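Long-range contacts in metallocarboxypeptidase (Trypanosoma cruzi, PDB 3DWC), which probably removes single amino acids, other than proline, from the C-terminal end of peptides as a metal-dependent carboxypeptidase of the M32 family: residues E202-F207 / G327-F332; S210-L215 / T251-T256; R217-V222 / G312-F317. One frame throughout, in Å; residues are numbered along the deposited sequence.

In the fold
All three contacts lie on the same side of the chain's centre in this largely helical M32 protein. Along the sequence interaction 1 closes the outermost loop, from 202-207 to 327-332, and the others are nested inside it. Interactions 2 and 3 cross, their segments alternating. Helix 209-222 serves both, their centres about 15 Å apart; helix 312-326 takes part in interaction 3 and leads directly into 327-332. Interactions 1 and 2, centres about 14 Å apart, touch where Phe207 O meets Gln212 NE2 at 2.8 Å. The three contacts tie helix 209-222 and its preceding loop to helix 312-326, the loop after it, and the chain entering the cobalt-binding helix 259-276.

Interaction 1: E202-F207 / G327-F332; sequences EPKGPF and GDQPAF
Phe207 and Phe332 meet with their rings partly past one another, CE2 of Phe207 lying 3.9 Å from CZ of Phe332, at the edge of the Phe332 ring and near its plane. One face of the Phe332 ring carries CG of Gln329 from its own segment, 3.5 Å above the plane and displaced toward the rim. One face of Phe207 is likewise met by Gly205 CA, with the carbonyl carbon of Pro203 at its edge. The Gln329 side chain crosses that of Phe207 at about a right angle, NE2 coming 3.9 Å from CE2 of Phe207, with amide and ring planes 26° apart.

That amide joins two loops, one leading into helix 209-222 and the other running between helices 312-326 and 334-341. It pairs with both backbone polar groups of Lys204: OE1 accepts from Lys204 N at 2.9 Å, nearly straight and on a lone pair in the carbonyl plane, while NE2 donates to Lys204 O at 3.0 Å. Two bonds to a single residue fix the amide's rotation. Gln329 reaches this position with CG set between its backbone N and carbonyl carbon (chi1 50°) and the chain extended beyond. Its backbone O accepts a hydrogen bond from Phe332 N, closing a type I beta turn.

Alongside, Ala331 CB sits 3.7 Å from Pro203 CA. Phe258 and Phe326 extend the aromatic group, each edge-to-face with Phe207.

Interaction 2: S210-L215 / T251-T256; sequences SKQEAL and TKYTET
Gln212 reaches from its helix to the backbone of Thr254, NE2 donating to Thr254 O at 2.9 Å. The N-H points almost straight at the oxygen, which lies in the amide plane, but the donor stands 43° above the carbonyl plane and so misses the lone-pair direction. The other end of the same amide, OE1, accepts a hydrogen bond from water 1 at 2.8 Å, and that water accepts in turn from Thr254 N. OE1 also lies at the edge of the Tyr253 ring, 3.6 Å from CD2, with amide and ring planes nearly perpendicular.

Tyr253 and Gln212 run past each other in opposite directions, which carries the phenol along the helix until OH reaches Glu213 CA at 3.4 Å. The contact packs the first turns of helix 209-222 against the loop connecting strand 246-251 with helix 259-276, the latter bearing the HExxH histidines that bind cobalt.

Farther out, Gln212 NE2 also bonds to Phe207 O, so one amide nitrogen joins two stretches of chain. Glu213 OE1 turns to a salt bridge with Arg217 on its own helix, while Thr254 OG1 and Thr256 OG1 pair at 3.0 Å within the loop.

Interaction 3: R217-V222 / G312-F317; sequences RFFMDV and GAFMEF
Phe219 and Phe317 reach toward each other from helices 209-222 and 312-326, whose short segments cross at 123° with axes 14.2 Å apart at closest approach, a separation that large aromatic side chains span from both sides.

Phe317 leaves its helix with CG anti to the backbone N (chi1 -169°), which directs the ring across to the other helix. There its CE2 atom meets three residues. CE1 of Phe219 lies 3.6 Å from it, at the edge of the Phe317 ring and in its plane; the two ring planes stand at 83°, yet the meeting is oblique from the side of Phe219. Phe218 and Phe317 approach from opposite directions, CE2 of Phe218 lying 3.9 Å from CE2 of Phe317, which is near the plane of the Phe218 ring. Val222 CG2 completes the set at 4.1 Å.

Phe314, one turn earlier on helix 312-326, brings its CZ atom to 3.5 Å from Phe219 CE1, with the planes 53° apart. One carbon of Phe219 therefore touches two rings of the other helix. Phe218 CD2 lies over one face of Phe219. Leu262 and Ile266 of helix 259-276, which carries the cobalt ligands His267 and His271, touch Phe219 and Phe314 respectively.

Every contact across this buried interface is between carbon atoms, and Phe219 meets both Phe314 and Phe317 obliquely, so these segments are held together by dispersion and fit rather than by polar bonds.

Interaction 1: E202-F207 / G327-F332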
ATOM      1  N   GLU B 202     -30.022 -15.092 -22.485  1.00 35.65           N
ATOM      2  CA  GLU B 202     -28.826 -14.426 -22.039  1.00 36.08           C
ATOM      3  C   GLU B 202     -29.174 -13.095 -21.386  1.00 34.15           C
ATOM      4  O   GLU B 202     -29.943 -12.298 -21.936  1.00 32.59           O
ATOM      5  CB  GLU B 202     -27.861 -14.154 -23.196  1.00 37.54           C
ATOM      6  CG  GLU B 202     -27.050 -15.362 -23.599  1.00 44.48           C
ATOM      7  CD  GLU B 202     -26.130 -15.827 -22.511  1.00 51.87           C
ATOM      8  OE1 GLU B 202     -26.201 -17.032 -22.200  1.00 57.23           O
ATOM      9  OE2 GLU B 202     -25.348 -14.999 -21.955  1.00 57.41           O
ATOM     10  N   PRO B 203     -28.596 -12.841 -20.219  1.00 32.36           N
ATOM     11  CA  PRO B 203     -28.762 -11.500 -19.659  1.00 32.28           C
ATOM     12  C   PRO B 203     -28.297 -10.392 -20.618  1.00 31.31           C
ATOM     13  O   PRO B 203     -27.210 -10.491 -21.205  1.00 30.26           O
ATOM     14  CB  PRO B 203     -27.902 -11.553 -18.407  1.00 31.40           C
ATOM     15  CG  PRO B 203     -27.934 -13.024 -18.026  1.00 31.01           C
ATOM     16  CD  PRO B 203     -27.807 -13.711 -19.330  1.00 32.88           C
ATOM     17  N   LYS B 204     -29.119  -9.352 -20.761  1.00 31.27           N
ATOM     18  CA  LYS B 204     -28.789  -8.199 -21.618  1.00 31.89           C
ATOM     19  C   LYS B 204     -28.272  -6.964 -20.870  1.00 31.09           C
ATOM     20  O   LYS B 204     -28.943  -6.413 -20.017  1.00 31.23           O
ATOM     21  CB  LYS B 204     -30.014  -7.847 -22.461  1.00 32.70           C
ATOM     22  CG  LYS B 204     -30.305  -8.927 -23.530  1.00 34.15           C
ATOM     23  CD  LYS B 204     -31.774  -9.295 -23.627  1.00 35.01           C
ATOM     24  CE  LYS B 204     -32.185  -9.784 -25.052  1.00 36.77           C
ATOM     25  NZ  LYS B 204     -32.800  -8.643 -25.792  1.00 38.52           N
ATOM     26  N   GLY B 205     -27.062  -6.531 -21.202  1.00 30.63           N
ATOM     27  CA  GLY B 205     -26.480  -5.316 -20.641  1.00 30.59           C
ATOM     28  C   GLY B 205     -26.942  -4.031 -21.326  1.00 29.77           C
ATOM     29  O   GLY B 205     -27.794  -4.069 -22.213  1.00 27.65           O
ATOM     30  N   PRO B 206     -26.386  -2.874 -20.916  1.00 29.59           N
ATOM     31  CA  PRO B 206     -25.346  -2.691 -19.904  1.00 29.93           C
ATOM     32  C   PRO B 206     -25.755  -3.007 -18.470  1.00 30.39           C
ATOM     33  O   PRO B 206     -26.931  -2.885 -18.090  1.00 31.13           O
ATOM     34  CB  PRO B 206     -24.944  -1.213 -20.035  1.00 29.73           C
ATOM     35  CG  PRO B 206     -25.970  -0.583 -20.916  1.00 29.56           C
ATOM     36  CD  PRO B 206     -26.771  -1.614 -21.585  1.00 28.93           C
ATOM     37  N   PHE B 207     -24.765  -3.462 -17.701  1.00 30.64           N
ATOM     38  CA  PHE B 207     -24.858  -3.637 -16.267  1.00 30.47           C
ATOM     39  C   PHE B 207     -23.886  -2.636 -15.641  1.00 30.41           C
ATOM     40  O   PHE B 207     -22.673  -2.864 -15.646  1.00 30.18           O
ATOM     41  CB  PHE B 207     -24.488  -5.078 -15.907  1.00 30.61           C
ATOM     42  CG  PHE B 207     -25.370  -6.097 -16.579  1.00 31.34           C
ATOM     43  CD1 PHE B 207     -24.870  -6.915 -17.575  1.00 31.14           C
ATOM     44  CD2 PHE B 207     -26.725  -6.174 -16.268  1.00 32.00           C
ATOM     45  CE1 PHE B 207     -25.684  -7.818 -18.211  1.00 29.99           C
ATOM     46  CE2 PHE B 207     -27.544  -7.079 -16.914  1.00 30.99           C
ATOM     47  CZ  PHE B 207     -27.016  -7.904 -17.879  1.00 30.80           C
ATOM     48  N   GLY B 327     -32.528  -4.113 -12.312  1.00 31.28           N
ATOM     49  CA  GLY B 327     -33.837  -3.906 -12.911  1.00 30.99           C
ATOM     50  C   GLY B 327     -34.280  -5.185 -13.585  1.00 30.85           C
ATOM     51  O   GLY B 327     -33.433  -5.991 -14.005  1.00 30.88           O
ATOM     52  N   ASP B 328     -35.597  -5.394 -13.673  1.00 30.37           N
ATOM     53  CA  ASP B 328     -36.125  -6.655 -14.183  1.00 30.77           C
ATOM     54  C   ASP B 328     -35.905  -6.855 -15.687  1.00 30.70           C
ATOM     55  O   ASP B 328     -36.014  -5.905 -16.489  1.00 30.12           O
ATOM     56  CB  ASP B 328     -37.639  -6.786 -13.927  1.00 31.56           C
ATOM     57  CG  ASP B 328     -38.098  -8.242 -13.764  1.00 32.16           C
ATOM     58  OD1 ASP B 328     -39.276  -8.431 -13.442  1.00 37.21           O
ATOM     59  OD2 ASP B 328     -37.300  -9.199 -13.916  1.00 36.05           O
ATOM     60  N   GLN B 329     -35.658  -8.109 -16.056  1.00 29.18           N
ATOM     61  CA  GLN B 329     -35.666  -8.521 -17.451  1.00 29.67           C
ATOM     62  C   GLN B 329     -35.917 -10.004 -17.463  1.00 29.23           C
ATOM     63  O   GLN B 329     -35.723 -10.638 -16.446  1.00 29.34           O
ATOM     64  CB  GLN B 329     -34.358  -8.163 -18.170  1.00 29.82           C
ATOM     65  CG  GLN B 329     -33.078  -8.582 -17.485  1.00 29.00           C
ATOM     66  CD  GLN B 329     -31.881  -8.430 -18.391  1.00 29.44           C
ATOM     67  OE1 GLN B 329     -31.581  -9.332 -19.173  1.00 26.89           O
ATOM     68  NE2 GLN B 329     -31.177  -7.297 -18.285  1.00 27.26           N
ATOM     69  N   PRO B 330     -36.391 -10.557 -18.596  1.00 29.88           N
ATOM     70  CA  PRO B 330     -36.789 -11.961 -18.712  1.00 29.83           C
ATOM     71  C   PRO B 330     -35.730 -12.983 -18.292  1.00 29.35           C
ATOM     72  O   PRO B 330     -36.065 -13.977 -17.673  1.00 31.04           O
ATOM     73  CB  PRO B 330     -37.129 -12.087 -20.204  1.00 29.83           C
ATOM     74  CG  PRO B 330     -37.590 -10.738 -20.574  1.00 30.74           C
ATOM     75  CD  PRO B 330     -36.661  -9.830 -19.857  1.00 30.82           C
ATOM     76  N   ALA B 331     -34.463 -12.704 -18.573  1.00 29.55           N
ATOM     77  CA  ALA B 331     -33.351 -13.571 -18.166  1.00 29.63           C
ATOM     78  C   ALA B 331     -33.281 -13.820 -16.665  1.00 29.49           C
ATOM     79  O   ALA B 331     -32.708 -14.831 -16.253  1.00 29.64           O
ATOM     80  CB  ALA B 331     -31.995 -12.970 -18.644  1.00 28.37           C
ATOM     81  N   PHE B 332     -33.824 -12.893 -15.858  1.00 29.31           N
ATOM     82  CA  PHE B 332     -33.644 -12.909 -14.389  1.00 29.72           C
ATOM     83  C   PHE B 332     -34.687 -13.729 -13.619  1.00 30.24           C
ATOM     84  O   PHE B 332     -35.480 -13.195 -12.810  1.00 30.49           O
ATOM     85  CB  PHE B 332     -33.621 -11.494 -13.814  1.00 29.02           C
ATOM     86  CG  PHE B 332     -32.430 -10.653 -14.221  1.00 29.37           C
ATOM     87  CD1 PHE B 332     -31.272 -11.203 -14.791  1.00 26.03           C
ATOM     88  CD2 PHE B 332     -32.464  -9.289 -13.990  1.00 26.89           C
ATOM     89  CE1 PHE B 332     -30.218 -10.425 -15.130  1.00 27.58           C
ATOM     90  CE2 PHE B 332     -31.375  -8.481 -14.341  1.00 29.43           C
ATOM     91  CZ  PHE B 332     -30.241  -9.066 -14.920  1.00 27.92           C
TER

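Interaction 2: S210-L215 / T251-T256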
ATOM      1  N   SER B 210     -20.952   0.375 -11.183  1.00 32.83           N
ATOM      2  CA  SER B 210     -21.304   0.755  -9.799  1.00 32.82           C
ATOM      3  C   SER B 210     -22.348  -0.176  -9.176  1.00 32.26           C
ATOM      4  O   SER B 210     -22.267  -0.516  -7.990  1.00 31.63           O
ATOM      5  CB  SER B 210     -21.775   2.218  -9.699  1.00 33.14           C
ATOM      6  OG  SER B 210     -23.096   2.419 -10.237  1.00 34.75           O
ATOM      7  N   LYS B 211     -23.320  -0.594  -9.966  1.00 31.70           N
ATOM      8  CA  LYS B 211     -24.335  -1.510  -9.455  1.00 32.16           C
ATOM      9  C   LYS B 211     -23.737  -2.934  -9.298  1.00 31.67           C
ATOM     10  O   LYS B 211     -24.060  -3.668  -8.349  1.00 31.83           O
ATOM     11  CB  LYS B 211     -25.565  -1.479 -10.374  1.00 32.74           C
ATOM     12  CG  LYS B 211     -26.296  -0.089 -10.410  1.00 32.72           C
ATOM     13  CD  LYS B 211     -27.422  -0.075 -11.443  1.00 33.47           C
ATOM     14  CE  LYS B 211     -27.943   1.327 -11.795  1.00 35.67           C
ATOM     15  NZ  LYS B 211     -29.248   1.561 -11.238  1.00 39.02           N
ATOM     16  N   GLN B 212     -22.835  -3.304 -10.212  1.00 31.02           N
ATOM     17  CA  GLN B 212     -22.055  -4.565 -10.078  1.00 31.37           C
ATOM     18  C   GLN B 212     -21.226  -4.621  -8.806  1.00 31.08           C
ATOM     19  O   GLN B 212     -21.168  -5.646  -8.118  1.00 31.40           O
ATOM     20  CB  GLN B 212     -21.132  -4.732 -11.280  1.00 31.32           C
ATOM     21  CG  GLN B 212     -21.902  -5.126 -12.507  1.00 31.13           C
ATOM     22  CD  GLN B 212     -21.005  -5.638 -13.599  1.00 31.14           C
ATOM     23  OE1 GLN B 212     -20.261  -6.595 -13.408  1.00 28.24           O
ATOM     24  NE2 GLN B 212     -21.091  -5.019 -14.764  1.00 27.27           N
ATOM     25  N   GLU B 213     -20.571  -3.514  -8.500  1.00 31.07           N
ATOM     26  CA  GLU B 213     -19.787  -3.423  -7.293  1.00 31.62           C
ATOM     27  C   GLU B 213     -20.671  -3.525  -6.072  1.00 31.71           C
ATOM     28  O   GLU B 213     -20.349  -4.230  -5.100  1.00 31.81           O
ATOM     29  CB  GLU B 213     -19.030  -2.112  -7.264  1.00 30.95           C
ATOM     30  CG  GLU B 213     -18.197  -2.012  -6.024  1.00 33.41           C
ATOM     31  CD  GLU B 213     -17.337  -0.768  -5.989  1.00 37.30           C
ATOM     32  OE1 GLU B 213     -17.069  -0.325  -4.847  1.00 43.12           O
ATOM     33  OE2 GLU B 213     -16.926  -0.265  -7.096  1.00 40.93           O
ATOM     34  N   ALA B 214     -21.796  -2.816  -6.087  1.00 31.05           N
ATOM     35  CA  ALA B 214     -22.699  -2.905  -4.957  1.00 29.90           C
ATOM     36  C   ALA B 214     -23.223  -4.330  -4.733  1.00 29.18           C
ATOM     37  O   ALA B 214     -23.341  -4.812  -3.571  1.00 28.98           O
ATOM     38  CB  ALA B 214     -23.857  -1.903  -5.126  1.00 29.89           C
ATOM     39  N   LEU B 215     -23.557  -5.007  -5.815  1.00 28.72           N
ATOM     40  CA  LEU B 215     -23.999  -6.397  -5.759  1.00 29.69           C
ATOM     41  C   LEU B 215     -22.934  -7.358  -5.211  1.00 29.92           C
ATOM     42  O   LEU B 215     -23.221  -8.255  -4.394  1.00 29.49           O
ATOM     43  CB  LEU B 215     -24.463  -6.862  -7.135  1.00 29.44           C
ATOM     44  CG  LEU B 215     -25.124  -8.241  -7.185  1.00 29.81           C
ATOM     45  CD1 LEU B 215     -26.386  -8.359  -6.269  1.00 30.17           C
ATOM     46  CD2 LEU B 215     -25.461  -8.601  -8.570  1.00 29.90           C
ATOM     47  N   THR B 251     -11.334  -7.504  -8.229  1.00 38.82           N
ATOM     48  CA  THR B 251     -12.114  -7.976  -9.338  1.00 39.59           C
ATOM     49  C   THR B 251     -12.022  -6.929 -10.431  1.00 39.93           C
ATOM     50  O   THR B 251     -11.321  -5.933 -10.335  1.00 40.15           O
ATOM     51  CB  THR B 251     -13.599  -8.197  -8.951  1.00 40.25           C
ATOM     52  OG1 THR B 251     -14.268  -8.896 -10.001  1.00 41.99           O
ATOM     53  CG2 THR B 251     -14.321  -6.835  -8.719  1.00 40.59           C
ATOM     54  N   LYS B 252     -12.779  -7.147 -11.474  1.00 41.27           N
ATOM     55  CA  LYS B 252     -12.694  -6.301 -12.648  1.00 40.90           C
ATOM     56  C   LYS B 252     -14.081  -6.366 -13.263  1.00 39.95           C
ATOM     57  O   LYS B 252     -14.715  -7.405 -13.209  1.00 38.42           O
ATOM     58  CB  LYS B 252     -11.670  -6.912 -13.561  1.00 41.86           C
ATOM     59  CG  LYS B 252     -11.229  -6.056 -14.722  1.00 46.54           C
ATOM     60  CD  LYS B 252     -11.083  -6.907 -15.988  1.00 52.14           C
ATOM     61  CE  LYS B 252     -10.089  -8.092 -15.807  1.00 54.08           C
ATOM     62  NZ  LYS B 252      -9.981  -8.983 -17.060  1.00 54.90           N
ATOM     63  N   TYR B 253     -14.556  -5.237 -13.774  1.00 39.65           N
ATOM     64  CA  TYR B 253     -15.900  -5.135 -14.292  1.00 39.45           C
ATOM     65  C   TYR B 253     -15.931  -4.757 -15.776  1.00 39.19           C
ATOM     66  O   TYR B 253     -15.131  -3.942 -16.233  1.00 38.70           O
ATOM     67  CB  TYR B 253     -16.692  -4.104 -13.514  1.00 39.85           C
ATOM     68  CG  TYR B 253     -16.728  -4.316 -12.020  1.00 38.86           C
ATOM     69  CD1 TYR B 253     -15.919  -3.565 -11.184  1.00 41.30           C
ATOM     70  CD2 TYR B 253     -17.558  -5.236 -11.460  1.00 40.38           C
ATOM     71  CE1 TYR B 253     -15.928  -3.735  -9.849  1.00 40.40           C
ATOM     72  CE2 TYR B 253     -17.576  -5.436 -10.096  1.00 42.09           C
ATOM     73  CZ  TYR B 253     -16.758  -4.667  -9.297  1.00 40.45           C
ATOM     74  OH  TYR B 253     -16.761  -4.831  -7.933  1.00 40.02           O
ATOM     75  N   THR B 254     -16.865  -5.385 -16.487  1.00 38.59           N
ATOM     76  CA  THR B 254     -17.268  -5.014 -17.830  1.00 39.04           C
ATOM     77  C   THR B 254     -18.787  -4.796 -17.792  1.00 38.45           C
ATOM     78  O   THR B 254     -19.521  -5.538 -17.101  1.00 37.72           O
ATOM     79  CB  THR B 254     -16.900  -6.138 -18.846  1.00 39.20           C
ATOM     80  OG1 THR B 254     -17.487  -5.871 -20.114  1.00 42.20           O
ATOM     81  CG2 THR B 254     -17.391  -7.506 -18.378  1.00 40.12           C
ATOM     82  N   GLU B 255     -19.247  -3.749 -18.473  1.00 37.80           N
ATOM     83  CA  GLU B 255     -20.679  -3.455 -18.602  1.00 38.46           C
ATOM     84  C   GLU B 255     -21.449  -4.538 -19.323  1.00 37.16           C
ATOM     85  O   GLU B 255     -22.646  -4.694 -19.093  1.00 37.51           O
ATOM     86  CB  GLU B 255     -20.939  -2.130 -19.340  1.00 38.62           C
ATOM     87  CG  GLU B 255     -20.888  -0.919 -18.464  1.00 40.62           C
ATOM     88  CD  GLU B 255     -21.553   0.297 -19.119  1.00 41.89           C
ATOM     89  OE1 GLU B 255     -22.111   1.114 -18.330  1.00 45.98           O
ATOM     90  OE2 GLU B 255     -21.569   0.406 -20.398  1.00 42.29           O
ATOM     91  N   THR B 256     -20.781  -5.285 -20.189  1.00 37.24           N
ATOM     92  CA  THR B 256     -21.470  -6.268 -21.053  1.00 37.24           C
ATOM     93  C   THR B 256     -22.019  -7.484 -20.315  1.00 36.13           C
ATOM     94  O   THR B 256     -23.002  -8.094 -20.743  1.00 34.65           O
ATOM     95  CB  THR B 256     -20.556  -6.726 -22.241  1.00 37.91           C
ATOM     96  OG1 THR B 256     -19.473  -7.502 -21.738  1.00 42.16           O
ATOM     97  CG2 THR B 256     -19.989  -5.529 -23.018  1.00 37.12           C
TER
HETATM   98  O   HOH W   1     -18.381  -7.646 -15.166  1.00 21.33           O

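Interaction 3: R217-V222 / G312-F317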
ATOM      1  N   ARG B 217     -20.380  -6.509  -3.187  1.00 30.54           N
ATOM      2  CA  ARG B 217     -20.240  -6.252  -1.760  1.00 31.41           C
ATOM      3  C   ARG B 217     -21.373  -6.880  -0.999  1.00 30.89           C
ATOM      4  O   ARG B 217     -21.184  -7.288   0.137  1.00 30.82           O
ATOM      5  CB  ARG B 217     -20.233  -4.751  -1.426  1.00 32.03           C
ATOM      6  CG  ARG B 217     -19.020  -4.028  -1.960  1.00 33.52           C
ATOM      7  CD  ARG B 217     -18.978  -2.533  -1.588  1.00 34.32           C
ATOM      8  NE  ARG B 217     -17.758  -2.062  -2.218  1.00 40.42           N
ATOM      9  CZ  ARG B 217     -16.548  -2.096  -1.659  1.00 40.24           C
ATOM     10  NH1 ARG B 217     -16.383  -2.479  -0.387  1.00 39.02           N
ATOM     11  NH2 ARG B 217     -15.506  -1.690  -2.388  1.00 42.01           N
ATOM     12  N   PHE B 218     -22.574  -6.864  -1.587  1.00 31.51           N
ATOM     13  CA  PHE B 218     -23.730  -7.463  -0.946  1.00 30.92           C
ATOM     14  C   PHE B 218     -23.425  -8.938  -0.748  1.00 30.22           C
ATOM     15  O   PHE B 218     -23.647  -9.474   0.319  1.00 28.94           O
ATOM     16  CB  PHE B 218     -25.011  -7.288  -1.761  1.00 32.02           C
ATOM     17  CG  PHE B 218     -26.165  -8.067  -1.210  1.00 32.14           C
ATOM     18  CD1 PHE B 218     -26.828  -7.634  -0.086  1.00 34.71           C
ATOM     19  CD2 PHE B 218     -26.558  -9.264  -1.791  1.00 34.07           C
ATOM     20  CE1 PHE B 218     -27.866  -8.374   0.450  1.00 35.29           C
ATOM     21  CE2 PHE B 218     -27.592  -9.990  -1.275  1.00 34.28           C
ATOM     22  CZ  PHE B 218     -28.262  -9.554  -0.169  1.00 34.84           C
ATOM     23  N   PHE B 219     -22.847  -9.583  -1.759  1.00 29.86           N
ATOM     24  CA  PHE B 219     -22.518 -10.976  -1.611  1.00 29.89           C
ATOM     25  C   PHE B 219     -21.369 -11.254  -0.683  1.00 29.63           C
ATOM     26  O   PHE B 219     -21.426 -12.237   0.072  1.00 29.69           O
ATOM     27  CB  PHE B 219     -22.454 -11.715  -2.939  1.00 29.89           C
ATOM     28  CG  PHE B 219     -23.819 -12.005  -3.504  1.00 31.92           C
ATOM     29  CD1 PHE B 219     -24.539 -13.110  -3.065  1.00 29.78           C
ATOM     30  CD2 PHE B 219     -24.393 -11.177  -4.466  1.00 32.43           C
ATOM     31  CE1 PHE B 219     -25.823 -13.384  -3.585  1.00 32.10           C
ATOM     32  CE2 PHE B 219     -25.625 -11.452  -4.989  1.00 31.42           C
ATOM     33  CZ  PHE B 219     -26.356 -12.553  -4.546  1.00 32.10           C
ATOM     34  N   MET B 220     -20.384 -10.357  -0.630  1.00 28.44           N
ATOM     35  CA  MET B 220     -19.381 -10.469   0.379  1.00 28.93           C
ATOM     36  C   MET B 220     -20.027 -10.389   1.794  1.00 29.51           C
ATOM     37  O   MET B 220     -19.611 -11.126   2.694  1.00 29.64           O
ATOM     38  CB  MET B 220     -18.331  -9.387   0.193  1.00 28.34           C
ATOM     39  CG  MET B 220     -17.532  -9.588  -1.090  1.00 31.24           C
ATOM     40  SD  MET B 220     -16.352  -8.309  -1.409  1.00 31.55           S
ATOM     41  CE  MET B 220     -15.047  -8.676  -0.215  1.00 31.35           C
ATOM     42  N   ASP B 221     -21.049  -9.541   1.982  1.00 29.23           N
ATOM     43  CA  ASP B 221     -21.835  -9.540   3.241  1.00 30.45           C
ATOM     44  C   ASP B 221     -22.591 -10.854   3.522  1.00 29.73           C
ATOM     45  O   ASP B 221     -22.671 -11.330   4.672  1.00 30.01           O
ATOM     46  CB  ASP B 221     -22.851  -8.387   3.254  1.00 31.95           C
ATOM     47  CG  ASP B 221     -22.198  -7.017   3.433  1.00 34.96           C
ATOM     48  OD1 ASP B 221     -21.014  -6.924   3.864  1.00 41.42           O
ATOM     49  OD2 ASP B 221     -22.899  -6.011   3.161  1.00 37.54           O
ATOM     50  N   VAL B 222     -23.151 -11.454   2.470  1.00 29.54           N
ATOM     51  CA  VAL B 222     -23.794 -12.762   2.572  1.00 28.34           C
ATOM     52  C   VAL B 222     -22.780 -13.791   3.075  1.00 27.93           C
ATOM     53  O   VAL B 222     -23.117 -14.621   3.888  1.00 25.59           O
ATOM     54  CB  VAL B 222     -24.440 -13.198   1.216  1.00 28.34           C
ATOM     55  CG1 VAL B 222     -24.890 -14.657   1.231  1.00 26.31           C
ATOM     56  CG2 VAL B 222     -25.592 -12.227   0.828  1.00 27.73           C
ATOM     57  N   GLY B 312     -28.421 -24.663  -7.976  1.00 32.33           N
ATOM     58  CA  GLY B 312     -29.803 -24.262  -8.237  1.00 30.70           C
ATOM     59  C   GLY B 312     -30.414 -23.473  -7.099  1.00 31.28           C
ATOM     60  O   GLY B 312     -31.109 -22.520  -7.329  1.00 29.55           O
ATOM     61  N   ALA B 313     -30.171 -23.910  -5.852  1.00 31.21           N
ATOM     62  CA  ALA B 313     -30.652 -23.216  -4.643  1.00 31.25           C
ATOM     63  C   ALA B 313     -30.212 -21.771  -4.597  1.00 30.56           C
ATOM     64  O   ALA B 313     -30.983 -20.885  -4.236  1.00 31.24           O
ATOM     65  CB  ALA B 313     -30.188 -23.976  -3.347  1.00 30.28           C
ATOM     66  N   PHE B 314     -28.949 -21.522  -4.910  1.00 30.15           N
ATOM     67  CA  PHE B 314     -28.439 -20.161  -4.904  1.00 30.39           C
ATOM     68  C   PHE B 314     -29.074 -19.306  -6.003  1.00 31.03           C
ATOM     69  O   PHE B 314     -29.218 -18.091  -5.849  1.00 32.22           O
ATOM     70  CB  PHE B 314     -26.955 -20.229  -5.042  1.00 30.48           C
ATOM     71  CG  PHE B 314     -26.255 -18.932  -4.873  1.00 31.27           C
ATOM     72  CD1 PHE B 314     -26.035 -18.419  -3.641  1.00 30.79           C
ATOM     73  CD2 PHE B 314     -25.766 -18.262  -5.974  1.00 31.02           C
ATOM     74  CE1 PHE B 314     -25.317 -17.259  -3.471  1.00 32.23           C
ATOM     75  CE2 PHE B 314     -25.078 -17.068  -5.815  1.00 33.09           C
ATOM     76  CZ  PHE B 314     -24.849 -16.588  -4.539  1.00 31.59           C
ATOM     77  N   MET B 315     -29.460 -19.922  -7.120  1.00 30.80           N
ATOM     78  CA  MET B 315     -30.150 -19.168  -8.169  1.00 30.88           C
ATOM     79  C   MET B 315     -31.447 -18.554  -7.666  1.00 31.25           C
ATOM     80  O   MET B 315     -31.889 -17.506  -8.146  1.00 30.56           O
ATOM     81  CB  MET B 315     -30.404 -20.062  -9.402  1.00 30.52           C
ATOM     82  CG  MET B 315     -29.119 -20.547 -10.103  1.00 30.45           C
ATOM     83  SD  MET B 315     -27.908 -19.249 -10.507  1.00 35.55           S
ATOM     84  CE  MET B 315     -26.747 -19.381  -9.171  1.00 36.88           C
ATOM     85  N   GLU B 316     -32.089 -19.258  -6.734  1.00 31.88           N
ATOM     86  CA  GLU B 316     -33.321 -18.807  -6.136  1.00 31.76           C
ATOM     87  C   GLU B 316     -33.136 -17.562  -5.303  1.00 31.01           C
ATOM     88  O   GLU B 316     -33.966 -16.651  -5.330  1.00 29.13           O
ATOM     89  CB  GLU B 316     -33.902 -19.897  -5.263  1.00 31.95           C
ATOM     90  CG  GLU B 316     -34.235 -21.133  -6.025  1.00 35.60           C
ATOM     91  CD  GLU B 316     -35.017 -22.139  -5.178  1.00 35.09           C
ATOM     92  OE1 GLU B 316     -35.823 -21.692  -4.312  1.00 39.72           O
ATOM     93  OE2 GLU B 316     -34.772 -23.354  -5.372  1.00 42.05           O
ATOM     94  N   PHE B 317     -32.037 -17.539  -4.544  1.00 30.65           N
ATOM     95  CA  PHE B 317     -31.593 -16.327  -3.904  1.00 30.70           C
ATOM     96  C   PHE B 317     -31.073 -15.219  -4.875  1.00 30.06           C
ATOM     97  O   PHE B 317     -31.361 -14.033  -4.710  1.00 28.25           O
ATOM     98  CB  PHE B 317     -30.509 -16.661  -2.894  1.00 31.78           C
ATOM     99  CG  PHE B 317     -30.174 -15.506  -1.995  1.00 32.08           C
ATOM    100  CD1 PHE B 317     -31.000 -15.170  -0.925  1.00 31.68           C
ATOM    101  CD2 PHE B 317     -29.015 -14.768  -2.204  1.00 32.71           C
ATOM    102  CE1 PHE B 317     -30.688 -14.089  -0.082  1.00 32.24           C
ATOM    103  CE2 PHE B 317     -28.691 -13.698  -1.359  1.00 31.71           C
ATOM    104  CZ  PHE B 317     -29.539 -13.366  -0.298  1.00 33.38           C
TER